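Local coordinates for protein glycine oxidase (Bacillus cereus ATCC 14579, PDB 7CYX) that probably oxidises glycine with molecular oxygen to glyoxylate, hydrogen peroxide and ammonium, using a bound FAD cofactor, a reaction linked to thiamine diphosphate biosynthesis, at residues I184-V189 with E323-L327. Numbering follows the deposited sequence.
Sequences IENNKV and EIKGL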
loop_
_atom_site.group_PDB
_atom_site.type_symbol
_atom_site.label_atom_id
_atom_site.label_comp_id
_atom_site.label_asym_id
_atom_site.label_seq_id
_atom_site.Cartn_x
_atom_site.Cartn_y
_atom_site.Cartn_z
ATOM N N ILE A 184 3.269 -33.151 -22.058
ATOM C CA ILE A 184 4.546 -33.776 -22.314
ATOM C C ILE A 184 4.381 -34.700 -23.523
ATOM O O ILE A 184 3.593 -35.650 -23.478
ATOM C CB ILE A 184 5.034 -34.548 -21.076
ATOM C CG1 ILE A 184 5.206 -33.607 -19.881
ATOM C CG2 ILE A 184 6.305 -35.325 -21.385
ATOM C CD1 ILE A 184 5.278 -34.314 -18.543
ATOM N N GLU A 185 5.138 -34.412 -24.585
ATOM C CA GLU A 185 4.945 -35.071 -25.862
ATOM C C GLU A 185 5.997 -36.178 -25.992
ATOM O O GLU A 185 5.630 -37.359 -26.076
ATOM C CB GLU A 185 4.885 -34.031 -26.988
ATOM C CG GLU A 185 3.446 -33.580 -27.267
ATOM C CD GLU A 185 3.199 -32.306 -28.073
ATOM O OE1 GLU A 185 4.131 -31.497 -28.237
ATOM O OE2 GLU A 185 2.045 -32.114 -28.526
ATOM N N ASN A 186 7.285 -35.824 -25.936
ATOM C CA ASN A 186 8.330 -36.826 -26.179
ATOM C C ASN A 186 9.270 -36.882 -24.975
ATOM O O ASN A 186 10.480 -36.746 -25.124
ATOM C CB ASN A 186 9.077 -36.532 -27.488
ATOM C CG ASN A 186 10.017 -37.642 -27.906
ATOM O OD1 ASN A 186 9.999 -38.727 -27.327
ATOM N ND2 ASN A 186 10.845 -37.381 -28.907
ATOM N N ASN A 187 8.697 -37.062 -23.781
ATOM C CA ASN A 187 9.437 -36.939 -22.529
ATOM C C ASN A 187 9.988 -35.507 -22.399
ATOM O O ASN A 187 11.008 -35.275 -21.731
ATOM C CB ASN A 187 10.556 -37.981 -22.449
ATOM C CG ASN A 187 11.011 -38.244 -21.034
ATOM O OD1 ASN A 187 12.060 -37.756 -20.621
ATOM N ND2 ASN A 187 10.214 -38.985 -20.279
ATOM N N LYS A 188 9.267 -34.564 -23.002
ATOM C CA LYS A 188 9.618 -33.128 -22.901
ATOM C C LYS A 188 8.346 -32.320 -22.651
ATOM O O LYS A 188 7.285 -32.716 -23.131
ATOM C CB LYS A 188 10.309 -32.643 -24.173
ATOM C CG LYS A 188 11.817 -32.820 -24.180
ATOM C CD LYS A 188 12.544 -31.813 -25.042
ATOM C CE LYS A 188 13.628 -31.068 -24.290
ATOM N NZ LYS A 188 14.792 -31.931 -23.992
ATOM N N VAL A 189 8.471 -31.234 -21.900
ATOM C CA VAL A 189 7.326 -30.328 -21.626
ATOM C C VAL A 189 7.108 -29.480 -22.876
ATOM O O VAL A 189 8.020 -28.777 -23.242
ATOM C CB VAL A 189 7.644 -29.436 -20.415
ATOM C CG1 VAL A 189 6.828 -28.159 -20.431
ATOM C CG2 VAL A 189 7.481 -30.179 -19.105
ATOM N N GLU A 323 14.075 -36.896 -15.294
ATOM C CA GLU A 323 13.875 -37.520 -16.598
ATOM C C GLU A 323 13.196 -36.519 -17.538
ATOM O O GLU A 323 13.776 -36.151 -18.552
ATOM C CB GLU A 323 13.075 -38.814 -16.425
ATOM C CG GLU A 323 13.020 -39.704 -17.658
ATOM C CD GLU A 323 12.233 -40.996 -17.468
ATOM O OE1 GLU A 323 12.253 -41.844 -18.391
ATOM O OE2 GLU A 323 11.593 -41.151 -16.395
ATOM N N ILE A 324 11.987 -36.070 -17.169
ATOM C CA ILE A 324 11.167 -35.169 -17.989
ATOM C C ILE A 324 11.809 -33.781 -17.971
ATOM O O ILE A 324 11.884 -33.143 -16.923
ATOM C CB ILE A 324 9.713 -35.111 -17.490
ATOM C CG1 ILE A 324 9.133 -36.514 -17.277
ATOM C CG2 ILE A 324 8.875 -34.268 -18.446
ATOM C CD1 ILE A 324 7.760 -36.548 -16.644
ATOM N N LYS A 325 12.283 -33.337 -19.139
ATOM C CA LYS A 325 13.105 -32.141 -19.219
ATOM C C LYS A 325 12.180 -30.921 -19.247
ATOM O O LYS A 325 11.164 -30.910 -19.951
ATOM C CB LYS A 325 14.035 -32.184 -20.436
ATOM C CG LYS A 325 14.957 -30.977 -20.589
ATOM C CD LYS A 325 15.984 -30.816 -19.472
ATOM C CE LYS A 325 16.685 -29.472 -19.496
ATOM N NZ LYS A 325 15.792 -28.379 -19.040
ATOM N N GLY A 326 12.540 -29.928 -18.432
ATOM C CA GLY A 326 11.840 -28.661 -18.344
ATOM C C GLY A 326 10.716 -28.664 -17.318
ATOM O O GLY A 326 9.961 -27.687 -17.251
ATOM N N LEU A 327 10.590 -29.746 -16.533
ATOM C CA LEU A 327 9.526 -29.854 -15.537
ATOM C C LEU A 327 10.135 -29.581 -14.154
ATOM O O LEU A 327 11.008 -30.311 -13.683
ATOM C CB LEU A 327 8.897 -31.247 -15.658
ATOM C CG LEU A 327 7.485 -31.483 -15.100
ATOM C CD1 LEU A 327 7.529 -32.447 -13.929
ATOM C CD2 LEU A 327 6.767 -30.201 -14.709
#
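I184 lays the end of its side chain over the CG2 branch of I324, its CD1 lying 3.6 Å from I324 CG2, and the two isoleucines cross at about a right angle. I324 can offer that methyl because CG2 stands anti to its backbone N, while CG1 turns back beside the N (chi1 -49°). V189 continues the apolar layer: its CG2 reaches L327 CB at 3.9 Å, and V204 of strand 203-206 packs against both of these residues. Two loops are thereby joined at the edge of the FAD-binding, Rossmann-type part of the fold: the connection between strands 179-184 and 189-194, and the type II turn I324-L327 that leads into strand 327-331, with G326 at positive phi. The backbones meet in a single beta bridge pairing K188 with K325, through two weak but fairly straight hydrogen bonds, K325 N to N187 O at 3.5 Å and V189 N to K325 O at 3.3 Å. The lysines of this bridge run side by side and point the same way; bends at chi3 and chi4 bring K188 NZ to 3.5 Å from the aliphatic CG of K325. K188 NZ and K325 NZ stay 6.2 Å apart, and K325 NZ forms a salt bridge with E320, which may partly offset the nearby positive charges of K188 and K203. Nearer the solvent, the side chain of N187 crosses that of E323 at about a right angle.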